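PDB 5V8S: flavoprotein from Thermotoga maritima, which probably transfers electrons as a flavo-diiron oxidoreductase, pairing a diiron site in a metallo-beta-lactamase-like domain with an FMN-binding flavodoxin-like domain. Local coordinates for residues 273-278 with 326-331; 354-359 with 400-405; 358-363 with 386-391. The protein carries 1 engineered substitution. All blocks are in the same frame, centred on the assembly; numbering follows the deposited sequence.

Contact 1 of 3, residues 273-278 with 326-331; sequences DSMYGF and GVSTYE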
ATOM      1  N   ASP A 273       6.944  -2.369 -11.191  0.53 17.73           N
ATOM      2  CA  ASP A 273       5.901  -3.359 -10.956  0.53 18.51           C
ATOM      3  C   ASP A 273       5.777  -4.259 -12.178  0.53 19.35           C
ATOM      4  O   ASP A 273       5.659  -3.770 -13.307  0.53 21.01           O
ATOM      5  CB  ASP A 273       4.542  -2.741 -10.526  0.53 19.37           C
ATOM      6  CG  ASP A 273       3.934  -1.755 -11.544  0.53 18.82           C
ATOM      7  OD1 ASP A 273       4.605  -1.336 -12.512  0.53 19.39           O
ATOM      8  OD2 ASP A 273       2.731  -1.391 -11.336  0.53 17.61           O
ATOM      9  N   SER A 274       5.812  -5.572 -11.946  1.00 18.60           N
ATOM     10  CA  SER A 274       5.781  -6.555 -13.015  1.00 19.79           C
ATOM     11  C   SER A 274       4.556  -7.401 -12.722  1.00 21.80           C
ATOM     12  O   SER A 274       4.600  -8.277 -11.847  1.00 21.96           O
ATOM     13  CB  SER A 274       7.077  -7.345 -13.031  1.00 21.20           C
ATOM     14  OG  SER A 274       7.068  -8.278 -14.082  1.00 21.79           O
ATOM     15  N   MET A 275       3.450  -7.076 -13.421  1.00 24.48           N
ATOM     16  CA  MET A 275       2.177  -7.758 -13.224  1.00 27.60           C
ATOM     17  C   MET A 275       2.245  -9.186 -13.715  1.00 25.83           C
ATOM     18  O   MET A 275       1.623 -10.062 -13.113  1.00 27.64           O
ATOM     19  CB  MET A 275       1.050  -7.014 -13.953  1.00 29.80           C
ATOM     20  CG  MET A 275       0.565  -5.729 -13.246  1.00 31.81           C
ATOM     21  SD  MET A 275      -0.634  -4.677 -14.159  1.00 32.23           S
ATOM     22  CE  MET A 275      -2.070  -5.741 -14.139  1.00 33.99           C
ATOM     23  N   TYR A 276       3.010  -9.443 -14.798  1.00 26.90           N
ATOM     24  CA  TYR A 276       3.079 -10.767 -15.410  1.00 28.34           C
ATOM     25  C   TYR A 276       4.470 -11.262 -15.757  1.00 28.48           C
ATOM     26  O   TYR A 276       4.580 -12.423 -16.150  1.00 29.74           O
ATOM     27  CB  TYR A 276       2.259 -10.853 -16.717  1.00 30.16           C
ATOM     28  CG  TYR A 276       0.911 -10.160 -16.675  1.00 31.96           C
ATOM     29  CD1 TYR A 276      -0.118 -10.643 -15.880  1.00 31.32           C
ATOM     30  CD2 TYR A 276       0.670  -9.031 -17.442  1.00 32.27           C
ATOM     31  CE1 TYR A 276      -1.321  -9.995 -15.810  1.00 33.58           C
ATOM     32  CE2 TYR A 276      -0.537  -8.374 -17.392  1.00 33.23           C
ATOM     33  CZ  TYR A 276      -1.531  -8.858 -16.572  1.00 33.73           C
ATOM     34  OH  TYR A 276      -2.724  -8.196 -16.531  1.00 35.70           O
ATOM     35  N   GLY A 277       5.516 -10.440 -15.690  1.00 26.80           N
ATOM     36  CA  GLY A 277       6.859 -10.858 -16.079  1.00 26.05           C
ATOM     37  C   GLY A 277       7.448 -10.133 -17.278  1.00 23.84           C
ATOM     38  O   GLY A 277       8.679 -10.148 -17.458  1.00 26.29           O
ATOM     39  N   PHE A 278       6.645  -9.429 -18.061  1.00 23.18           N
ATOM     40  CA  PHE A 278       7.180  -8.677 -19.191  1.00 22.51           C
ATOM     41  C   PHE A 278       7.984  -7.459 -18.741  1.00 20.63           C
ATOM     42  O   PHE A 278       9.040  -7.162 -19.315  1.00 21.76           O
ATOM     43  CB  PHE A 278       6.049  -8.277 -20.118  1.00 24.89           C
ATOM     44  CG  PHE A 278       5.404  -9.449 -20.781  1.00 27.36           C
ATOM     45  CD1 PHE A 278       6.004 -10.057 -21.857  1.00 28.67           C
ATOM     46  CD2 PHE A 278       4.225  -9.968 -20.306  1.00 28.99           C
ATOM     47  CE1 PHE A 278       5.437 -11.146 -22.460  1.00 30.31           C
ATOM     48  CE2 PHE A 278       3.639 -11.071 -20.924  1.00 31.08           C
ATOM     49  CZ  PHE A 278       4.255 -11.651 -21.993  1.00 30.85           C
ATOM     50  N   GLY A 326       9.901   1.190 -13.960  1.00 17.31           N
ATOM     51  CA  GLY A 326       9.273   0.286 -14.909  1.00 17.62           C
ATOM     52  C   GLY A 326       7.798   0.163 -14.552  1.00 18.45           C
ATOM     53  O   GLY A 326       7.472  -0.212 -13.419  1.00 19.97           O
ATOM     54  N   VAL A 327       6.910   0.473 -15.496  1.00 18.87           N
ATOM     55  CA  VAL A 327       5.501   0.716 -15.219  1.00 19.46           C
ATOM     56  C   VAL A 327       4.646  -0.236 -16.057  1.00 20.07           C
ATOM     57  O   VAL A 327       4.656  -0.167 -17.295  1.00 20.94           O
ATOM     58  CB  VAL A 327       5.133   2.178 -15.518  1.00 21.98           C
ATOM     59  CG1 VAL A 327       3.685   2.415 -15.237  1.00 22.97           C
ATOM     60  CG2 VAL A 327       6.035   3.125 -14.724  1.00 23.27           C
ATOM     61  N   SER A 328       3.907  -1.114 -15.380  1.00 19.12           N
ATOM     62  CA  SER A 328       2.834  -1.868 -16.023  1.00 20.07           C
ATOM     63  C   SER A 328       1.633  -0.973 -16.282  1.00 21.90           C
ATOM     64  O   SER A 328       1.255  -0.148 -15.442  1.00 21.91           O
ATOM     65  CB  SER A 328       2.349  -3.000 -15.119  1.00 21.32           C
ATOM     66  OG  SER A 328       3.345  -3.980 -14.851  1.00 23.14           O
ATOM     67  N   THR A 329       0.959  -1.227 -17.402  1.00 22.79           N
ATOM     68  CA  THR A 329      -0.212  -0.452 -17.764  1.00 23.94           C
ATOM     69  C   THR A 329      -1.303  -1.432 -18.175  1.00 23.95           C
ATOM     70  O   THR A 329      -2.091  -1.838 -17.325  1.00 23.81           O
ATOM     71  CB  THR A 329       0.120   0.552 -18.870  1.00 25.29           C
ATOM     72  OG1 THR A 329       0.560  -0.161 -20.030  1.00 24.80           O
ATOM     73  CG2 THR A 329       1.210   1.540 -18.420  1.00 25.97           C
ATOM     74  N   TYR A 330      -1.328  -1.867 -19.443  1.00 25.38           N
ATOM     75  CA  TYR A 330      -2.392  -2.735 -19.949  1.00 27.03           C
ATOM     76  C   TYR A 330      -3.730  -1.992 -19.907  1.00 28.94           C
ATOM     77  O   TYR A 330      -3.927  -1.055 -20.687  1.00 27.78           O
ATOM     78  CB  TYR A 330      -2.397  -4.084 -19.204  1.00 26.91           C
ATOM     79  CG  TYR A 330      -1.021  -4.756 -19.224  1.00 25.26           C
ATOM     80  CD1 TYR A 330      -0.591  -5.452 -20.344  1.00 25.20           C
ATOM     81  CD2 TYR A 330      -0.149  -4.667 -18.133  1.00 24.57           C
ATOM     82  CE1 TYR A 330       0.654  -6.053 -20.383  1.00 24.91           C
ATOM     83  CE2 TYR A 330       1.120  -5.264 -18.166  1.00 24.69           C
ATOM     84  CZ  TYR A 330       1.505  -5.962 -19.291  1.00 24.98           C
ATOM     85  OH  TYR A 330       2.758  -6.555 -19.342  1.00 25.13           O
ATOM     86  N   GLU A 331      -4.637  -2.371 -18.993  1.00 30.67           N
ATOM     87  CA  GLU A 331      -5.950  -1.732 -18.905  1.00 35.84           C
ATOM     88  C   GLU A 331      -5.909  -0.317 -18.317  1.00 33.62           C
ATOM     89  O   GLU A 331      -6.809   0.484 -18.606  1.00 32.85           O
ATOM     90  CB  GLU A 331      -6.904  -2.613 -18.078  1.00 43.47           C
ATOM     91  CG  GLU A 331      -6.608  -2.677 -16.563  1.00 50.73           C
ATOM     92  CD  GLU A 331      -5.449  -3.634 -16.234  1.00 56.94           C
ATOM     93  OE1 GLU A 331      -4.826  -4.165 -17.190  1.00 58.76           O
ATOM     94  OE2 GLU A 331      -5.179  -3.875 -15.024  1.00 59.38           O
TER
HETATM   95  O   HOH W   1       1.838   0.599 -13.050  1.00 26.67           O
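The C-terminal ends of two neighbouring strands of the parallel flavodoxin-like sheet, and the loops after them, meet here through Asp-273 and Ser-328. Residues 273-278 lead from strand 267-273 into helix 278-292. Residues 326-331 leave the neighbouring strand 322-327. Asp-273 N donates to Gly-326 O (3.1 Å), a backbone tie between the two strands. The Asp-273 carboxylate then turns to the other loop. Its CG sits between the backbone N and the carbonyl carbon (chi1 59°). In this conformer, one of two, Asp-273 OD1 takes a nearly straight bond (172°) from Ser-328 N, 3.0 Å away. The N-H arrives on the syn side of the carboxylate, well out of its plane. Ser-328 OG answers by donating to Asp-273 O over 2.8 Å, from above the carbonyl plane. The same OG accepts a weak bond from Met-275 N. In the same conformer a water donates to both Asp-273 OD2 and Ser-328 O. In flavodoxins the loop after the first strand binds the FMN phosphate, and residues 273-278 probably correspond to that loop. Further out the contact becomes apolar. Met-275 SD lies 3.6 Å from Ser-328 CB and makes an oblique Met-aromatic contact with Tyr-330. The rings of Tyr-276 and Tyr-330 form a T-shaped pair, centroids 5.0 Å apart and planes at 71°. Tyr-276 supplies the edge, with CE2 over the centre of the Tyr-330 face. Phe-278 CB approaches Tyr-330 OH at 3.8 Å. The second subunit adjoins this aromatic end: its Phe-132 meets the Phe-278 ring and also packs on Tyr-330.

Contact 2 of 3, residues 354-359 with 400-405; sequences PVLVFG and EAISLL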
ATOM      1  N   PRO A 354      17.589  13.206 -12.440  1.00 21.72           N
ATOM      2  CA  PRO A 354      17.145  12.603 -13.699  1.00 22.51           C
ATOM      3  C   PRO A 354      16.482  11.255 -13.489  1.00 22.32           C
ATOM      4  O   PRO A 354      16.804  10.505 -12.564  1.00 21.61           O
ATOM      5  CB  PRO A 354      18.441  12.451 -14.492  1.00 23.55           C
ATOM      6  CG  PRO A 354      19.519  12.479 -13.481  1.00 24.20           C
ATOM      7  CD  PRO A 354      19.058  13.270 -12.329  1.00 22.77           C
ATOM      8  N   VAL A 355      15.562  10.943 -14.402  1.00 21.14           N
ATOM      9  CA  VAL A 355      14.759   9.728 -14.343  1.00 20.08           C
ATOM     10  C   VAL A 355      14.657   9.135 -15.741  1.00 19.80           C
ATOM     11  O   VAL A 355      14.559   9.866 -16.730  1.00 22.05           O
ATOM     12  CB  VAL A 355      13.344  10.034 -13.797  1.00 21.90           C
ATOM     13  CG1 VAL A 355      12.407   8.838 -13.872  1.00 24.14           C
ATOM     14  CG2 VAL A 355      13.450  10.570 -12.357  1.00 21.28           C
ATOM     15  N   LEU A 356      14.664   7.807 -15.817  1.00 19.01           N
ATOM     16  CA  LEU A 356      14.239   7.081 -17.009  1.00 19.04           C
ATOM     17  C   LEU A 356      12.924   6.389 -16.699  1.00 18.44           C
ATOM     18  O   LEU A 356      12.765   5.821 -15.615  1.00 19.73           O
ATOM     19  CB  LEU A 356      15.230   5.979 -17.390  1.00 20.09           C
ATOM     20  CG  LEU A 356      16.641   6.396 -17.796  1.00 21.58           C
ATOM     21  CD1 LEU A 356      17.498   5.167 -18.067  1.00 20.38           C
ATOM     22  CD2 LEU A 356      16.596   7.328 -19.004  1.00 22.17           C
ATOM     23  N   VAL A 357      12.004   6.396 -17.664  1.00 18.49           N
ATOM     24  CA  VAL A 357      10.736   5.691 -17.547  1.00 18.66           C
ATOM     25  C   VAL A 357      10.682   4.633 -18.637  1.00 19.54           C
ATOM     26  O   VAL A 357      10.933   4.930 -19.812  1.00 19.70           O
ATOM     27  CB  VAL A 357       9.527   6.640 -17.644  1.00 20.25           C
ATOM     28  CG1 VAL A 357       8.206   5.828 -17.592  1.00 21.14           C
ATOM     29  CG2 VAL A 357       9.576   7.680 -16.540  1.00 20.38           C
ATOM     30  N   PHE A 358      10.423   3.399 -18.230  1.00 17.44           N
ATOM     31  CA  PHE A 358      10.080   2.301 -19.119  1.00 18.82           C
ATOM     32  C   PHE A 358       8.629   1.947 -18.830  1.00 19.44           C
ATOM     33  O   PHE A 358       8.249   1.770 -17.673  1.00 20.46           O
ATOM     34  CB  PHE A 358      10.961   1.071 -18.839  1.00 20.01           C
ATOM     35  CG  PHE A 358      12.427   1.256 -19.151  1.00 19.22           C
ATOM     36  CD1 PHE A 358      13.250   1.965 -18.302  1.00 20.32           C
ATOM     37  CD2 PHE A 358      12.993   0.676 -20.268  1.00 21.74           C
ATOM     38  CE1 PHE A 358      14.604   2.117 -18.592  1.00 20.92           C
ATOM     39  CE2 PHE A 358      14.340   0.830 -20.559  1.00 22.13           C
ATOM     40  CZ  PHE A 358      15.148   1.550 -19.724  1.00 21.53           C
ATOM     41  N   GLY A 359       7.814   1.834 -19.861  1.00 19.69           N
ATOM     42  CA  GLY A 359       6.406   1.571 -19.624  1.00 20.12           C
ATOM     43  C   GLY A 359       5.788   0.761 -20.735  1.00 20.54           C
ATOM     44  O   GLY A 359       6.155   0.904 -21.907  1.00 21.81           O
ATOM     45  N   GLU A 400      20.183   2.304 -25.326  1.00 26.23           N
ATOM     46  CA  GLU A 400      20.140   3.731 -25.634  1.00 28.31           C
ATOM     47  C   GLU A 400      19.713   4.534 -24.417  1.00 25.92           C
ATOM     48  O   GLU A 400      20.269   5.605 -24.142  1.00 26.24           O
ATOM     49  CB  GLU A 400      19.174   4.018 -26.788  1.00 32.83           C
ATOM     50  CG  GLU A 400      19.717   3.709 -28.156  1.00 39.32           C
ATOM     51  CD  GLU A 400      18.692   3.930 -29.263  1.00 45.08           C
ATOM     52  OE1 GLU A 400      17.504   4.174 -28.949  1.00 47.04           O
ATOM     53  OE2 GLU A 400      19.092   3.844 -30.446  1.00 47.29           O
ATOM     54  N   ALA A 401      18.718   4.040 -23.681  1.00 23.64           N
ATOM     55  CA  ALA A 401      18.225   4.783 -22.528  1.00 22.39           C
ATOM     56  C   ALA A 401      19.285   4.847 -21.444  1.00 22.98           C
ATOM     57  O   ALA A 401      19.511   5.901 -20.851  1.00 23.46           O
ATOM     58  CB  ALA A 401      16.954   4.137 -21.984  1.00 22.36           C
ATOM     59  N   ILE A 402      19.927   3.717 -21.154  1.00 23.07           N
ATOM     60  CA  ILE A 402      20.968   3.719 -20.133  1.00 22.62           C
ATOM     61  C   ILE A 402      22.139   4.603 -20.562  1.00 22.86           C
ATOM     62  O   ILE A 402      22.722   5.321 -19.740  1.00 23.50           O
ATOM     63  CB  ILE A 402      21.407   2.282 -19.791  1.00 23.51           C
ATOM     64  CG1 ILE A 402      20.207   1.403 -19.413  1.00 23.61           C
ATOM     65  CG2 ILE A 402      22.433   2.308 -18.664  1.00 25.24           C
ATOM     66  CD1 ILE A 402      19.288   1.978 -18.372  1.00 23.76           C
ATOM     67  N   SER A 403      22.503   4.571 -21.850  1.00 23.45           N
ATOM     68  CA  SER A 403      23.561   5.457 -22.337  1.00 23.60           C
ATOM     69  C   SER A 403      23.180   6.925 -22.191  1.00 24.23           C
ATOM     70  O   SER A 403      24.028   7.766 -21.871  1.00 25.51           O
ATOM     71  CB  SER A 403      23.874   5.156 -23.798  1.00 25.79           C
ATOM     72  OG  SER A 403      24.458   3.877 -23.939  1.00 28.36           O
ATOM     73  N   LEU A 404      21.915   7.257 -22.439  1.00 24.91           N
ATOM     74  CA  LEU A 404      21.454   8.630 -22.255  1.00 25.38           C
ATOM     75  C   LEU A 404      21.616   9.062 -20.805  1.00 25.03           C
ATOM     76  O   LEU A 404      22.078  10.179 -20.523  1.00 24.91           O
ATOM     77  CB  LEU A 404      19.991   8.726 -22.685  1.00 27.17           C
ATOM     78  CG  LEU A 404      19.348  10.109 -22.736  1.00 27.92           C
ATOM     79  CD1 LEU A 404      20.014  10.947 -23.806  1.00 30.16           C
ATOM     80  CD2 LEU A 404      17.849   9.978 -22.989  1.00 28.19           C
ATOM     81  N   LEU A 405      21.265   8.174 -19.872  1.00 23.96           N
ATOM     82  CA  LEU A 405      21.430   8.465 -18.451  1.00 23.74           C
ATOM     83  C   LEU A 405      22.901   8.663 -18.092  1.00 24.52           C
ATOM     84  O   LEU A 405      23.250   9.587 -17.349  1.00 25.02           O
ATOM     85  CB  LEU A 405      20.826   7.320 -17.637  1.00 23.54           C
ATOM     86  CG  LEU A 405      20.914   7.517 -16.130  1.00 23.71           C
ATOM     87  CD1 LEU A 405      20.159   8.775 -15.718  1.00 24.98           C
ATOM     88  CD2 LEU A 405      20.377   6.314 -15.396  1.00 24.61           C
TER
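Strand 354-359 and helix 400-405 run nearly antiparallel, at 173°, with their axes 9.3 Å apart at closest approach. No hydrogen bond joins them, and the contact is made mainly by apolar side chains. Leu-356 carries most of the contact. Its CG lies anti to the carbonyl carbon (chi1 -64°), and the extended branch carries CD1 into the helix surface. There Leu-356 CD1 meets Ile-402 CD1 at 3.7 Å, the two side chains crossing at about a right angle. Leu-356 CD1 also lies 4.0 Å from Leu-405 CB and touches Ala-401 CB. Leu-356 CD1 comes within 3.5 Å of Ala-401 O as well, a carbonyl already bonded to Leu-405 N within the helix. This is alpha/beta packing of the flavodoxin-like domain, with helix 395-409 laid over one face of the parallel sheet. Toward the C-terminal end of the strand, the far end of the Phe-358 ring comes near the helix. Phe-358 CZ lies 3.9 Å from Ala-401 CB, which meets the ring obliquely, while Ile-402 CD1 stands at the ring edge, near its plane. At the other end Pro-354 CB rests 4.2 Å from Leu-405 CD1. Ile-402 also packs on Ser-289 and Leu-290 of helix 278-292, and Phe-358 on Val-282 and Met-283 of that same helix.

Contact 3 of 3, residues 358-363 with 386-391; sequences FGVHGW and TEIKGS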
ATOM      1  N   PHE A 358      10.423   3.399 -18.230  1.00 17.44           N
ATOM      2  CA  PHE A 358      10.080   2.301 -19.119  1.00 18.82           C
ATOM      3  C   PHE A 358       8.629   1.947 -18.830  1.00 19.44           C
ATOM      4  O   PHE A 358       8.249   1.770 -17.673  1.00 20.46           O
ATOM      5  CB  PHE A 358      10.961   1.071 -18.839  1.00 20.01           C
ATOM      6  CG  PHE A 358      12.427   1.256 -19.151  1.00 19.22           C
ATOM      7  CD1 PHE A 358      13.250   1.965 -18.302  1.00 20.32           C
ATOM      8  CD2 PHE A 358      12.993   0.676 -20.268  1.00 21.74           C
ATOM      9  CE1 PHE A 358      14.604   2.117 -18.592  1.00 20.92           C
ATOM     10  CE2 PHE A 358      14.340   0.830 -20.559  1.00 22.13           C
ATOM     11  CZ  PHE A 358      15.148   1.550 -19.724  1.00 21.53           C
ATOM     12  N   GLY A 359       7.814   1.834 -19.861  1.00 19.69           N
ATOM     13  CA  GLY A 359       6.406   1.571 -19.624  1.00 20.12           C
ATOM     14  C   GLY A 359       5.788   0.761 -20.735  1.00 20.54           C
ATOM     15  O   GLY A 359       6.155   0.904 -21.907  1.00 21.81           O
ATOM     16  N   VAL A 360       4.842  -0.102 -20.353  1.00 21.55           N
ATOM     17  CA  VAL A 360       4.070  -0.859 -21.321  1.00 23.33           C
ATOM     18  C   VAL A 360       3.124   0.075 -22.055  1.00 26.57           C
ATOM     19  O   VAL A 360       2.578   1.024 -21.475  1.00 26.46           O
ATOM     20  CB  VAL A 360       3.283  -1.935 -20.560  1.00 23.00           C
ATOM     21  CG1 VAL A 360       2.282  -2.587 -21.471  1.00 24.04           C
ATOM     22  CG2 VAL A 360       4.259  -2.964 -19.985  1.00 24.65           C
ATOM     23  N   HIS A 361       2.907  -0.208 -23.337  1.00 30.06           N
ATOM     24  CA  HIS A 361       1.922   0.515 -24.135  1.00 35.87           C
ATOM     25  C   HIS A 361       0.592  -0.212 -23.983  1.00 36.83           C
ATOM     26  O   HIS A 361       0.364  -1.257 -24.604  1.00 38.67           O
ATOM     27  CB  HIS A 361       2.355   0.561 -25.593  1.00 41.69           C
ATOM     28  CG  HIS A 361       1.406   1.306 -26.476  1.00 46.86           C
ATOM     29  ND1 HIS A 361       0.755   2.451 -26.070  1.00 49.53           N
ATOM     30  CD2 HIS A 361       0.997   1.069 -27.745  1.00 49.16           C
ATOM     31  CE1 HIS A 361      -0.018   2.886 -27.050  1.00 50.43           C
ATOM     32  NE2 HIS A 361       0.113   2.067 -28.079  1.00 50.34           N
ATOM     33  N   GLY A 362      -0.292   0.348 -23.158  1.00 34.95           N
ATOM     34  CA  GLY A 362      -1.579  -0.241 -22.880  1.00 34.08           C
ATOM     35  C   GLY A 362      -2.701   0.386 -23.691  1.00 32.66           C
ATOM     36  O   GLY A 362      -2.495   1.140 -24.642  1.00 34.22           O
ATOM     37  N   TRP A 363      -3.919   0.068 -23.286  1.00 30.56           N
ATOM     38  CA  TRP A 363      -5.112   0.524 -23.984  1.00 30.37           C
ATOM     39  C   TRP A 363      -6.004   1.344 -23.067  1.00 33.97           C
ATOM     40  O   TRP A 363      -7.234   1.324 -23.184  1.00 33.74           O
ATOM     41  CB  TRP A 363      -5.865  -0.664 -24.577  1.00 27.98           C
ATOM     42  CG  TRP A 363      -6.227  -1.720 -23.575  1.00 28.00           C
ATOM     43  CD1 TRP A 363      -7.344  -1.768 -22.826  1.00 26.79           C
ATOM     44  CD2 TRP A 363      -5.462  -2.884 -23.234  1.00 27.36           C
ATOM     45  NE1 TRP A 363      -7.340  -2.892 -22.031  1.00 26.06           N
ATOM     46  CE2 TRP A 363      -6.195  -3.596 -22.264  1.00 25.85           C
ATOM     47  CE3 TRP A 363      -4.228  -3.385 -23.646  1.00 26.84           C
ATOM     48  CZ2 TRP A 363      -5.751  -4.792 -21.717  1.00 24.83           C
ATOM     49  CZ3 TRP A 363      -3.777  -4.574 -23.089  1.00 26.30           C
ATOM     50  CH2 TRP A 363      -4.538  -5.266 -22.142  1.00 25.77           C
ATOM     51  N   THR A 386      10.804   4.793 -22.697  1.00 24.03           N
ATOM     52  CA  THR A 386      11.077   3.605 -23.504  1.00 23.36           C
ATOM     53  C   THR A 386       9.931   2.622 -23.345  1.00 23.32           C
ATOM     54  O   THR A 386       9.539   2.284 -22.228  1.00 23.14           O
ATOM     55  CB  THR A 386      12.395   2.938 -23.078  1.00 24.38           C
ATOM     56  OG1 THR A 386      13.474   3.873 -23.199  1.00 25.32           O
ATOM     57  CG2 THR A 386      12.701   1.725 -23.931  1.00 24.95           C
ATOM     58  N   GLU A 387       9.429   2.134 -24.467  1.00 24.43           N
ATOM     59  CA  GLU A 387       8.305   1.222 -24.448  1.00 25.04           C
ATOM     60  C   GLU A 387       8.759  -0.170 -24.021  1.00 26.15           C
ATOM     61  O   GLU A 387       9.766  -0.687 -24.522  1.00 26.94           O
ATOM     62  CB  GLU A 387       7.679   1.139 -25.840  1.00 27.32           C
ATOM     63  CG  GLU A 387       6.406   0.319 -25.828  1.00 31.15           C
ATOM     64  CD  GLU A 387       5.749   0.165 -27.191  1.00 34.56           C
ATOM     65  OE1 GLU A 387       6.234   0.762 -28.175  1.00 36.58           O
ATOM     66  OE2 GLU A 387       4.741  -0.575 -27.270  1.00 35.09           O
ATOM     67  N   ILE A 388       8.004  -0.774 -23.106  1.00 24.78           N
ATOM     68  CA  ILE A 388       8.202  -2.166 -22.724  1.00 24.22           C
ATOM     69  C   ILE A 388       7.331  -3.000 -23.647  1.00 25.62           C
ATOM     70  O   ILE A 388       6.104  -2.920 -23.592  1.00 25.32           O
ATOM     71  CB  ILE A 388       7.855  -2.408 -21.249  1.00 23.52           C
ATOM     72  CG1 ILE A 388       8.808  -1.624 -20.336  1.00 23.86           C
ATOM     73  CG2 ILE A 388       7.873  -3.919 -20.939  1.00 24.10           C
ATOM     74  CD1 ILE A 388       8.467  -1.728 -18.864  1.00 23.20           C
ATOM     75  N   LYS A 389       7.971  -3.809 -24.483  1.00 26.60           N
ATOM     76  CA  LYS A 389       7.292  -4.695 -25.407  1.00 28.21           C
ATOM     77  C   LYS A 389       7.465  -6.134 -24.951  1.00 29.93           C
ATOM     78  O   LYS A 389       8.267  -6.447 -24.070  1.00 32.64           O
ATOM     79  CB  LYS A 389       7.871  -4.522 -26.812  1.00 29.34           C
ATOM     80  CG  LYS A 389       7.701  -3.137 -27.364  1.00 31.93           C
ATOM     81  CD  LYS A 389       8.114  -3.114 -28.808  1.00 36.42           C
ATOM     82  CE  LYS A 389       7.869  -1.772 -29.445  1.00 39.86           C
ATOM     83  NZ  LYS A 389       8.098  -1.852 -30.920  1.00 42.58           N
ATOM     84  N   GLY A 390       6.701  -7.022 -25.575  1.00 29.23           N
ATOM     85  CA  GLY A 390       6.842  -8.429 -25.298  1.00 30.93           C
ATOM     86  C   GLY A 390       7.894  -9.052 -26.185  1.00 33.51           C
ATOM     87  O   GLY A 390       9.088  -8.747 -26.065  1.00 35.16           O
ATOM     88  N   SER A 391       7.447  -9.875 -27.131  1.00 35.30           N
ATOM     89  CA  SER A 391       8.361 -10.776 -27.820  1.00 39.57           C
ATOM     90  C   SER A 391       9.364 -10.029 -28.689  1.00 39.93           C
ATOM     91  O   SER A 391      10.516 -10.464 -28.812  1.00 41.09           O
ATOM     92  CB  SER A 391       7.568 -11.775 -28.662  1.00 42.81           C
ATOM     93  OG  SER A 391       8.410 -12.816 -29.095  1.00 47.07           O
TER
HETATM   94  O   HOH W   2       4.029  -2.122 -25.059  1.00 30.05           O
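Gly-359 is bonded through both its N and its O to the neighbouring parallel strand. Gly-359 N donates to Thr-386 O (3.0 Å), almost in line with the Thr-386 carbonyl. Gly-359 O accepts from Ile-388 N at 2.8 Å in a bond of 170°, with the donor well above the carbonyl plane. Two CA-H...O contacts reinforce these bonds, from Phe-358 CA to Thr-386 O and from Glu-387 CA to Gly-359 O. On the face that carries Phe-358, the side chains of Phe-358 and Thr-386 lie side by side, with Thr-386 CB 3.7 Å from Phe-358 CD2. Ile-388 CG1 is anti to the carbonyl carbon (chi1 -64°), which takes Ile-388 CD1 to Phe-358 CB at 3.7 Å. The Val-360 and Ile-388 side chains cross at about a right angle, with Val-360 CG2 3.9 Å from Ile-388 CB. Beyond the paired residues the strands separate. A water bridges the gap: it accepts from His-361 N and donates to Glu-387 OE2 and Ile-388 O. Glu-387 OE2 also lies against the carbon His-361 CB, 3.1 Å away. The two strands belong to a beta-alpha-beta unit with helix 371-376. Strand 381-388 is an edge strand of the sheet within this chain. Ile-388 packs on Val-282 of helix 278-292, and Thr-386 on Lys-397 and Ala-401 of helix 395-409.

In the fold
From the N terminus, the metallo-beta-lactamase-like part comes first, and all three contacts lie in the flavodoxin-like domain after it. Contact 1 closes a span of 47 residues, from the end of strand 267-273 to strand 322-327, its neighbour in the sheet. Contacts 2 and 3 come after contact 1 has closed, both starting from strand 354-360 and sharing Phe-358 and Gly-359. Contact 3 closes the shorter span, to strand 381-388. It nests inside the span of contact 2, which reaches on to helix 395-409. Contacts 1 and 3 are centred about 8 Å apart, joined by Thr-329 to Val-360 and Tyr-330 to Trp-363. Both touch the second subunit.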